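Local coordinates for protein arylamine n-acetyltransferase NAT (Mycobacterium tuberculosis, PDB 4BGF) that probably transfers an acetyl group from acetyl-coenzyme A to arylamine substrates, as other arylamine N-acetyltransferases do, at residues T6-F9 against D10-Y14; T183-Q186 against I187-K190; V24-D27 against L28-H32; N40-L44 against L45-V49. All coordinates share one frame; numbering follows the deposited sequence.

All four contacts are local ones, within helices or at their ends. Contacts 1 and 3 lie on the first two helices, 5-11 and 22-35, and touch each other: their centres lie about 12 Å apart, and Tyr-8 OH meets His-32 ND1 at 2.8 Å in a probable hydrogen bond. Contacts 2 and 4 do not touch; their nearest atoms are about 5 Å apart and their centres about 20 Å. Contact 4 packs on helix 186-198, the helix that contact 2 starts. Contacts 3 and 4 fall on opposite sides of the chain's centre. Val-29 of contact 3 lies near the likely catalytic triad, Cys-70, His-110 and Asp-127, without touching it.

Contact 1: residues T6-F9 against D10-Y14; sequences TAYF and DRINY
Phe-9 and Tyr-14 pack side by side where helix 5-11 runs out into a turn, Tyr-14 CD2 lying 3.8 Å from Phe-9 CD1 over one face of the phenyl ring and offset toward its rim. The two planes meet obliquely, at 46°, with centroids 5.1 Å apart. Next to them Tyr-8 CE2 touches Ile-12 CD1 at 3.6 Å. Ile-12 holds CG1 between its backbone N and carbonyl carbon (chi1 75°), and from there the extended branch carries CD1 to the phenol. This apolar side is the tight one: Tyr-8, Ile-12 and Tyr-14 are buried, with helix 22-35 against Phe-9, Ile-12 and Tyr-14, and helix 70-83 against Tyr-8. Tyr-8 OH bonds to His-32 and Tyr-14 OH to the carbonyl of Ala-17, which satisfies both phenols. By contrast, Thr-6, Ala-7 and Asp-10 form the exposed side, where Asp-10 N bonds to Thr-6 O at 3.1 Å and the carboxylate has a long, weak ion pair with Arg-15. Asn-13 leaves the helix with positive phi, and just beyond it Tyr-14 N donates to Phe-9 O over 2.6 Å, with an N-H...O angle of 160°.

Contact 2: residues T183-Q186 against I187-K190; sequences TRPQ and IDLK
Leu-189 sets CG opposite its carbonyl carbon (chi1 -51°); CD1 is the extended branch, and CD2, the other methyl, meets CB of Arg-184, the residue before the N-cap, with 3.8 Å between Leu-189 CD2 and Arg-184 CB. Asp-188 has a similar first torsion, chi1 -62°, and its carboxylate swings back to the CD-CG side of the proline ring, where OD2 lies 3.3 Å from Pro-185 CD and 3.4 Å from Pro-185 CG. The carboxylate thus rests against ring carbons, while its charge stays 5.6 Å from the guanidinium, measured from Asp-188 OD2 to Arg-184 NH1. Pro-185 is the N-cap of helix 186-198, the helix that follows strand 173-179 in the arylamine N-acetyltransferase chain. Its carbonyl O faces the first turn and takes two weak bonds, from Asp-188 N and from Leu-189 N. The regular helical pattern begins one residue on: Lys-190 N donates to Gln-186 O at 3.0 Å. On the inner side, Leu-189 is buried against Arg-90 of strand 87-95, Phe-71 of helix 70-83 and Leu-52. Gln-186 folds its amide back beside Leu-189, its NE2 4.1 Å from Leu-189 CD1, while its side chain also touches Tyr-79. Pro-185, Ile-187 and Asp-188 form the exposed side, where Pro-185 CG lies 4.2 Å from Ile-187 CG2.

Contact 3: residues V24-D27 against L28-H32; sequences VLQD and LVTVH
Successive turns of a single alpha-helix meet here, Val-24 through Asp-27 against Leu-28 through His-32, in the middle of helix 22-35. Four i-to-i+4 backbone bonds join them, running from Leu-28 N to Val-24 O through Val-31 N to Asp-27 O. On the face turned to helix 5-11, Val-24 and Leu-28 point the same way, CG1 of the valine 3.9 Å from CD1 of the leucine, and both side chains also pack on Tyr-14. Val-29 and Leu-25 turn toward strand 124-126, where each touches Val-126; Val-29 also comes near, without touching, the probable Cys-His-Asp triad. One turn further on, buried His-32 is bonded through NE2 to His-73 of helix 70-83. Gln-26 bends at chi2 and runs across Thr-30 at about a right angle, placing NE2 3.4 Å from Thr-30 CG2. Its amide is held elsewhere, OE1 by the hydroxyl of Ser-137 and NE2 by the carbonyl of Thr-136, so the methyl packs against an already anchored group. A chi1 of 57° tucks the Thr-30 hydroxyl back over its own backbone toward the preceding turn. Asp-27 O therefore accepts two bonds from the same face of its plane: Val-31 N at 3.1 Å, and Thr-30 OG1 at 2.6 Å from above the carbonyl plane.

Contact 4: residues N40-L44 against L45-V49; sequences NLDPL and LGVPV
A Schellman motif closes the short helix 41-44, with Gly-46 as its C-prime residue at positive phi (82°). Val-47 N reaches back to Asp-42 O at 3.0 Å, and Gly-46 N to Pro-43 O at 3.3 Å; both donors stand above the planes of the carbonyls they meet. Ahead of them, Leu-45 N still makes an ordinary helical bond with Leu-41 O. The reversal lays Val-47 obliquely across Asp-42. With CG1 anti to its backbone N (chi1 179°), Val-47 brings that methyl to 3.4 Å from Asp-42 OD2 and 3.6 Å from Asp-42 CG. The carboxylate has its main polar partner elsewhere, a salt bridge from OD1 to Arg-66, with a long, weak ion pair from OD2 to Lys-60. Its charge is thus met by Arg-66 while its flank is touched by the Val-47 methyl. Farther on, Val-49 CG2 comes to 4.1 Å from Pro-43 CG, so the chain folds back beside the helix it has just left. Leu-45 packs on Leu-266 and Arg-269 of helix 263-270, while Pro-43 and Pro-48 rest on helix 186-198, whose Ser-193 and Ser-197 also bond the backbone of Val-49.

Contact 1: residues T6-F9 against D10-Y14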
loop_
_atom_site.group_PDB
_atom_site.type_symbol
_atom_site.label_atom_id
_atom_site.label_comp_id
_atom_site.label_asym_id
_atom_site.label_seq_id
_atom_site.Cartn_x
_atom_site.Cartn_y
_atom_site.Cartn_z
ATOM N N THR A 6 -7.917 16.814 -10.061
ATOM C CA THR A 6 -9.261 17.122 -9.577
ATOM C C THR A 6 -10.027 15.848 -9.240
ATOM O O THR A 6 -10.743 15.780 -8.244
ATOM C CB THR A 6 -10.002 17.869 -10.659
ATOM O OG1 THR A 6 -9.289 19.075 -10.941
ATOM C CG2 THR A 6 -11.423 18.206 -10.247
ATOM N N ALA A 7 -9.825 14.814 -10.046
ATOM C CA ALA A 7 -10.602 13.603 -9.910
ATOM C C ALA A 7 -10.050 12.741 -8.801
ATOM O O ALA A 7 -10.788 12.027 -8.139
ATOM C CB ALA A 7 -10.607 12.854 -11.188
ATOM N N TYR A 8 -8.747 12.826 -8.611
ATOM C CA TYR A 8 -8.062 12.078 -7.576
ATOM C C TYR A 8 -8.361 12.717 -6.238
ATOM O O TYR A 8 -8.558 12.032 -5.238
ATOM C CB TYR A 8 -6.549 12.073 -7.853
ATOM C CG TYR A 8 -5.744 11.584 -6.679
ATOM C CD1 TYR A 8 -5.546 10.221 -6.470
ATOM C CD2 TYR A 8 -5.198 12.482 -5.771
ATOM C CE1 TYR A 8 -4.831 9.766 -5.402
ATOM C CE2 TYR A 8 -4.478 12.045 -4.693
ATOM C CZ TYR A 8 -4.297 10.680 -4.499
ATOM O OH TYR A 8 -3.570 10.232 -3.403
ATOM N N PHE A 9 -8.416 14.043 -6.214
ATOM C CA PHE A 9 -8.752 14.763 -4.993
ATOM C C PHE A 9 -10.197 14.543 -4.564
ATOM O O PHE A 9 -10.467 14.467 -3.377
ATOM C CB PHE A 9 -8.498 16.255 -5.154
ATOM C CG PHE A 9 -7.045 16.632 -5.173
ATOM C CD1 PHE A 9 -6.064 15.804 -4.649
ATOM C CD2 PHE A 9 -6.663 17.836 -5.738
ATOM C CE1 PHE A 9 -4.729 16.173 -4.677
ATOM C CE2 PHE A 9 -5.334 18.218 -5.772
ATOM C CZ PHE A 9 -4.361 17.382 -5.244
ATOM N N ASP A 10 -11.119 14.427 -5.515
ATOM C CA ASP A 10 -12.522 14.210 -5.173
ATOM C C ASP A 10 -12.835 12.725 -4.930
ATOM O O ASP A 10 -13.890 12.393 -4.417
ATOM C CB ASP A 10 -13.458 14.821 -6.227
ATOM C CG ASP A 10 -13.573 16.354 -6.111
ATOM O OD1 ASP A 10 -12.578 17.063 -6.405
ATOM O OD2 ASP A 10 -14.664 16.848 -5.732
ATOM N N ARG A 11 -11.909 11.846 -5.274
ATOM C CA ARG A 11 -12.023 10.424 -4.954
ATOM C C ARG A 11 -11.740 10.235 -3.478
ATOM O O ARG A 11 -12.509 9.618 -2.754
ATOM C CB ARG A 11 -10.999 9.624 -5.770
ATOM C CG ARG A 11 -10.650 8.239 -5.249
ATOM C CD ARG A 11 -11.553 7.151 -5.814
ATOM N NE ARG A 11 -10.959 5.825 -5.659
ATOM C CZ ARG A 11 -11.347 4.906 -4.775
ATOM N NH1 ARG A 11 -12.349 5.137 -3.937
ATOM N NH2 ARG A 11 -10.716 3.732 -4.745
ATOM N N ILE A 12 -10.604 10.767 -3.054
ATOM C CA ILE A 12 -10.174 10.696 -1.667
ATOM C C ILE A 12 -10.724 11.884 -0.864
ATOM O O ILE A 12 -10.492 11.976 0.332
ATOM C CB ILE A 12 -8.614 10.624 -1.566
ATOM C CG1 ILE A 12 -7.950 11.986 -1.844
ATOM C CG2 ILE A 12 -8.090 9.558 -2.518
ATOM C CD1 ILE A 12 -6.448 11.969 -1.727
ATOM N N ASN A 13 -11.469 12.766 -1.528
ATOM C CA ASN A 13 -12.082 13.931 -0.895
ATOM C C ASN A 13 -11.027 14.775 -0.189
ATOM O O ASN A 13 -11.103 15.034 1.014
ATOM C CB ASN A 13 -13.184 13.491 0.078
ATOM C CG ASN A 13 -14.212 14.583 0.354
ATOM O OD1 ASN A 13 -14.242 15.632 -0.304
ATOM N ND2 ASN A 13 -15.078 14.324 1.334
ATOM N N TYR A 14 -10.023 15.191 -0.946
ATOM C CA TYR A 14 -8.985 16.030 -0.402
ATOM C C TYR A 14 -9.358 17.482 -0.601
ATOM O O TYR A 14 -9.571 17.938 -1.719
ATOM C CB TYR A 14 -7.633 15.727 -1.044
ATOM C CG TYR A 14 -6.534 16.619 -0.545
ATOM C CD1 TYR A 14 -5.975 16.434 0.702
ATOM C CD2 TYR A 14 -6.071 17.650 -1.318
ATOM C CE1 TYR A 14 -4.974 17.249 1.153
ATOM C CE2 TYR A 14 -5.090 18.484 -0.877
ATOM C CZ TYR A 14 -4.531 18.276 0.353
ATOM O OH TYR A 14 -3.540 19.139 0.770
#

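Contact 2: residues T183-Q186 against I187-K190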
loop_
_atom_site.group_PDB
_atom_site.type_symbol
_atom_site.label_atom_id
_atom_site.label_comp_id
_atom_site.label_asym_id
_atom_site.label_seq_id
_atom_site.Cartn_x
_atom_site.Cartn_y
_atom_site.Cartn_z
ATOM N N THR A 183 17.437 4.291 -7.430
ATOM C CA THR A 183 16.275 4.676 -8.208
ATOM C C THR A 183 15.934 3.567 -9.209
ATOM O O THR A 183 16.807 3.148 -9.955
ATOM C CB THR A 183 16.615 5.963 -8.946
ATOM O OG1 THR A 183 17.039 6.958 -8.000
ATOM C CG2 THR A 183 15.439 6.466 -9.721
ATOM N N ARG A 184 14.700 3.061 -9.213
ATOM C CA ARG A 184 14.338 1.964 -10.102
ATOM C C ARG A 184 13.489 2.497 -11.218
ATOM O O ARG A 184 12.512 3.188 -10.964
ATOM C CB ARG A 184 13.594 0.869 -9.384
ATOM C CG ARG A 184 14.304 0.369 -8.158
ATOM C CD ARG A 184 15.644 -0.299 -8.449
ATOM N NE ARG A 184 16.183 -0.837 -7.206
ATOM C CZ ARG A 184 17.261 -1.614 -7.117
ATOM N NH1 ARG A 184 17.946 -1.941 -8.215
ATOM N NH2 ARG A 184 17.655 -2.069 -5.925
ATOM N N PRO A 185 13.865 2.185 -12.463
ATOM C CA PRO A 185 13.175 2.681 -13.644
ATOM C C PRO A 185 11.851 1.968 -13.833
ATOM O O PRO A 185 11.685 0.917 -13.221
ATOM C CB PRO A 185 14.141 2.368 -14.778
ATOM C CG PRO A 185 14.893 1.206 -14.312
ATOM C CD PRO A 185 14.979 1.295 -12.819
ATOM N N GLN A 186 10.935 2.511 -14.631
ATOM C CA GLN A 186 9.600 1.955 -14.704
ATOM C C GLN A 186 9.650 0.487 -15.138
ATOM O O GLN A 186 8.874 -0.341 -14.667
ATOM C CB GLN A 186 8.734 2.775 -15.662
ATOM C CG GLN A 186 8.322 4.104 -15.112
ATOM C CD GLN A 186 7.434 3.922 -13.913
ATOM O OE1 GLN A 186 6.520 3.115 -13.959
ATOM N NE2 GLN A 186 7.722 4.625 -12.816
ATOM N N ILE A 187 10.589 0.167 -16.009
ATOM C CA ILE A 187 10.603 -1.139 -16.610
ATOM C C ILE A 187 10.846 -2.197 -15.527
ATOM O O ILE A 187 10.188 -3.230 -15.516
ATOM C CB ILE A 187 11.551 -1.212 -17.823
ATOM C CG1 ILE A 187 11.610 -2.611 -18.412
ATOM C CG2 ILE A 187 12.942 -0.790 -17.471
ATOM C CD1 ILE A 187 10.342 -3.077 -18.992
ATOM N N ASP A 188 11.728 -1.914 -14.573
ATOM C CA ASP A 188 12.049 -2.893 -13.567
ATOM C C ASP A 188 10.912 -3.107 -12.568
ATOM O O ASP A 188 10.767 -4.199 -12.029
ATOM C CB ASP A 188 13.333 -2.547 -12.831
ATOM C CG ASP A 188 14.574 -2.508 -13.725
ATOM O OD1 ASP A 188 14.615 -3.028 -14.865
ATOM O OD2 ASP A 188 15.563 -1.955 -13.242
ATOM N N LEU A 189 10.136 -2.072 -12.280
ATOM C CA LEU A 189 8.930 -2.202 -11.473
ATOM C C LEU A 189 7.870 -3.023 -12.220
ATOM O O LEU A 189 7.127 -3.769 -11.631
ATOM C CB LEU A 189 8.386 -0.807 -11.176
ATOM C CG LEU A 189 9.409 0.151 -10.606
ATOM C CD1 LEU A 189 8.681 1.415 -10.451
ATOM C CD2 LEU A 189 9.940 -0.303 -9.277
ATOM N N LYS A 190 7.803 -2.864 -13.537
ATOM C CA LYS A 190 6.922 -3.675 -14.366
ATOM C C LYS A 190 7.287 -5.168 -14.282
ATOM O O LYS A 190 6.412 -6.018 -14.179
ATOM C CB LYS A 190 7.011 -3.198 -15.798
ATOM C CG LYS A 190 6.069 -3.861 -16.757
ATOM C CD LYS A 190 6.192 -3.304 -18.183
ATOM C CE LYS A 190 5.229 -3.960 -19.134
ATOM N NZ LYS A 190 5.370 -5.386 -19.093
#

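Contact 3: residues V24-D27 against L28-H32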
loop_
_atom_site.group_PDB
_atom_site.type_symbol
_atom_site.label_atom_id
_atom_site.label_comp_id
_atom_site.label_asym_id
_atom_site.label_seq_id
_atom_site.Cartn_x
_atom_site.Cartn_y
_atom_site.Cartn_z
ATOM N N VAL A 24 1.145 19.103 3.389
ATOM C CA VAL A 24 0.375 18.549 2.312
ATOM C C VAL A 24 0.792 17.076 2.079
ATOM O O VAL A 24 -0.034 16.243 1.745
ATOM C CB VAL A 24 0.543 19.416 1.071
ATOM C CG1 VAL A 24 -0.059 18.753 -0.129
ATOM C CG2 VAL A 24 -0.115 20.745 1.320
ATOM N N LEU A 25 2.058 16.748 2.284
ATOM C CA LEU A 25 2.486 15.389 2.062
ATOM C C LEU A 25 1.837 14.502 3.132
ATOM O O LEU A 25 1.331 13.430 2.840
ATOM C CB LEU A 25 4.017 15.277 2.064
ATOM C CG LEU A 25 4.607 13.886 1.816
ATOM C CD1 LEU A 25 4.349 13.396 0.395
ATOM C CD2 LEU A 25 6.079 13.876 2.147
ATOM N N GLN A 26 1.828 14.979 4.367
ATOM C CA GLN A 26 1.223 14.238 5.466
ATOM C C GLN A 26 -0.296 14.037 5.255
ATOM O O GLN A 26 -0.806 12.936 5.439
ATOM C CB GLN A 26 1.531 14.960 6.792
ATOM C CG GLN A 26 0.682 14.573 8.005
ATOM C CD GLN A 26 1.031 13.226 8.596
ATOM O OE1 GLN A 26 1.727 13.131 9.592
ATOM N NE2 GLN A 26 0.526 12.183 7.995
ATOM N N ASP A 27 -1.006 15.095 4.857
ATOM C CA ASP A 27 -2.461 15.050 4.671
ATOM C C ASP A 27 -2.905 14.153 3.518
ATOM O O ASP A 27 -3.967 13.514 3.557
ATOM C CB ASP A 27 -3.017 16.463 4.435
ATOM C CG ASP A 27 -2.844 17.376 5.644
ATOM O OD1 ASP A 27 -2.310 16.916 6.680
ATOM O OD2 ASP A 27 -3.254 18.556 5.557
ATOM N N LEU A 28 -2.111 14.151 2.461
ATOM C CA LEU A 28 -2.458 13.365 1.309
ATOM C C LEU A 28 -2.333 11.911 1.629
ATOM O O LEU A 28 -3.187 11.134 1.249
ATOM C CB LEU A 28 -1.574 13.714 0.143
ATOM C CG LEU A 28 -1.983 14.981 -0.568
ATOM C CD1 LEU A 28 -0.905 15.277 -1.555
ATOM C CD2 LEU A 28 -3.324 14.804 -1.266
ATOM N N VAL A 29 -1.261 11.563 2.337
ATOM C CA VAL A 29 -1.021 10.204 2.779
ATOM C C VAL A 29 -2.164 9.688 3.671
ATOM O O VAL A 29 -2.658 8.589 3.460
ATOM C CB VAL A 29 0.350 10.089 3.504
ATOM C CG1 VAL A 29 0.440 8.840 4.352
ATOM C CG2 VAL A 29 1.515 10.051 2.481
ATOM N N THR A 30 -2.570 10.475 4.669
ATOM C CA THR A 30 -3.660 10.094 5.575
ATOM C C THR A 30 -4.974 9.824 4.846
ATOM O O THR A 30 -5.582 8.799 5.034
ATOM C CB THR A 30 -3.942 11.205 6.573
ATOM O OG1 THR A 30 -4.242 12.387 5.837
ATOM C CG2 THR A 30 -2.748 11.492 7.464
ATOM N N VAL A 31 -5.411 10.768 4.018
ATOM C CA VAL A 31 -6.657 10.637 3.274
ATOM C C VAL A 31 -6.630 9.572 2.154
ATOM O O VAL A 31 -7.644 8.965 1.847
ATOM C CB VAL A 31 -7.036 12.001 2.687
ATOM C CG1 VAL A 31 -8.391 11.955 2.079
ATOM C CG2 VAL A 31 -7.067 13.044 3.767
ATOM N N HIS A 32 -5.472 9.379 1.529
ATOM C CA HIS A 32 -5.253 8.331 0.543
ATOM C C HIS A 32 -5.455 6.998 1.212
ATOM O O HIS A 32 -6.259 6.193 0.773
ATOM C CB HIS A 32 -3.818 8.434 -0.010
ATOM C CG HIS A 32 -3.457 7.373 -1.013
ATOM N ND1 HIS A 32 -3.322 7.640 -2.359
ATOM C CD2 HIS A 32 -3.172 6.052 -0.864
ATOM C CE1 HIS A 32 -2.995 6.532 -2.995
ATOM N NE2 HIS A 32 -2.899 5.555 -2.111
#

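Contact 4: residues N40-L44 against L45-V49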
loop_
_atom_site.group_PDB
_atom_site.type_symbol
_atom_site.label_atom_id
_atom_site.label_comp_id
_atom_site.label_asym_id
_atom_site.label_seq_id
_atom_site.Cartn_x
_atom_site.Cartn_y
_atom_site.Cartn_z
ATOM N N ASN A 40 -6.009 -7.154 -3.905
ATOM C CA ASN A 40 -5.298 -7.860 -4.969
ATOM C C ASN A 40 -6.284 -8.616 -5.804
ATOM O O ASN A 40 -5.952 -9.650 -6.352
ATOM C CB ASN A 40 -4.324 -8.878 -4.380
ATOM C CG ASN A 40 -5.038 -9.970 -3.587
ATOM O OD1 ASN A 40 -6.052 -9.717 -2.965
ATOM N ND2 ASN A 40 -4.522 -11.186 -3.638
ATOM N N LEU A 41 -7.497 -8.095 -5.895
ATOM C CA LEU A 41 -8.564 -8.802 -6.572
ATOM C C LEU A 41 -8.275 -9.089 -8.019
ATOM O O LEU A 41 -8.617 -10.166 -8.490
ATOM C CB LEU A 41 -9.879 -8.056 -6.472
ATOM C CG LEU A 41 -10.457 -7.912 -5.070
ATOM C CD1 LEU A 41 -11.693 -7.094 -5.123
ATOM C CD2 LEU A 41 -10.773 -9.284 -4.546
ATOM N N ASP A 42 -7.646 -8.148 -8.720
ATOM C CA ASP A 42 -7.160 -8.390 -10.091
ATOM C C ASP A 42 -6.190 -9.571 -10.175
ATOM O O ASP A 42 -6.538 -10.567 -10.754
ATOM C CB ASP A 42 -6.534 -7.142 -10.730
ATOM C CG ASP A 42 -7.539 -6.302 -11.511
ATOM O OD1 ASP A 42 -8.755 -6.462 -11.304
ATOM O OD2 ASP A 42 -7.089 -5.474 -12.331
ATOM N N PRO A 43 -4.990 -9.482 -9.591
ATOM C CA PRO A 43 -4.139 -10.672 -9.679
ATOM C C PRO A 43 -4.789 -12.017 -9.237
ATOM O O PRO A 43 -4.540 -13.067 -9.840
ATOM C CB PRO A 43 -2.994 -10.317 -8.739
ATOM C CG PRO A 43 -2.921 -8.852 -8.780
ATOM C CD PRO A 43 -4.279 -8.354 -8.970
ATOM N N LEU A 44 -5.609 -11.987 -8.195
ATOM C CA LEU A 44 -6.310 -13.188 -7.738
ATOM C C LEU A 44 -7.171 -13.850 -8.833
ATOM O O LEU A 44 -7.129 -15.065 -9.017
ATOM C CB LEU A 44 -7.193 -12.826 -6.544
ATOM C CG LEU A 44 -7.745 -13.984 -5.733
ATOM C CD1 LEU A 44 -6.638 -14.863 -5.171
ATOM C CD2 LEU A 44 -8.611 -13.439 -4.633
ATOM N N LEU A 45 -7.939 -13.039 -9.553
ATOM C CA LEU A 45 -8.821 -13.492 -10.628
ATOM C C LEU A 45 -8.187 -13.567 -12.011
ATOM O O LEU A 45 -8.898 -13.621 -12.993
ATOM C CB LEU A 45 -10.021 -12.558 -10.733
ATOM C CG LEU A 45 -10.856 -12.384 -9.465
ATOM C CD1 LEU A 45 -11.938 -11.361 -9.699
ATOM C CD2 LEU A 45 -11.479 -13.662 -9.063
ATOM N N GLY A 46 -6.860 -13.585 -12.073
ATOM C CA GLY A 46 -6.114 -13.821 -13.293
ATOM C C GLY A 46 -5.929 -12.624 -14.208
ATOM O O GLY A 46 -5.789 -12.778 -15.425
ATOM N N VAL A 47 -5.948 -11.442 -13.607
ATOM C CA VAL A 47 -5.844 -10.188 -14.308
ATOM C C VAL A 47 -4.567 -9.500 -13.871
ATOM O O VAL A 47 -4.587 -8.731 -12.933
ATOM C CB VAL A 47 -7.049 -9.269 -13.981
ATOM C CG1 VAL A 47 -6.953 -7.908 -14.687
ATOM C CG2 VAL A 47 -8.355 -9.930 -14.335
ATOM N N PRO A 48 -3.453 -9.741 -14.564
ATOM C CA PRO A 48 -2.169 -9.196 -14.075
ATOM C C PRO A 48 -2.137 -7.679 -13.839
ATOM O O PRO A 48 -3.061 -6.949 -14.160
ATOM C CB PRO A 48 -1.174 -9.598 -15.180
ATOM C CG PRO A 48 -1.808 -10.804 -15.828
ATOM C CD PRO A 48 -3.285 -10.501 -15.810
ATOM N N VAL A 49 -1.070 -7.224 -13.205
ATOM C CA VAL A 49 -0.805 -5.809 -13.085
ATOM C C VAL A 49 0.513 -5.593 -13.793
ATOM O O VAL A 49 1.555 -5.875 -13.230
ATOM C CB VAL A 49 -0.724 -5.348 -11.613
ATOM C CG1 VAL A 49 -0.298 -3.915 -11.519
ATOM C CG2 VAL A 49 -2.060 -5.501 -10.933
#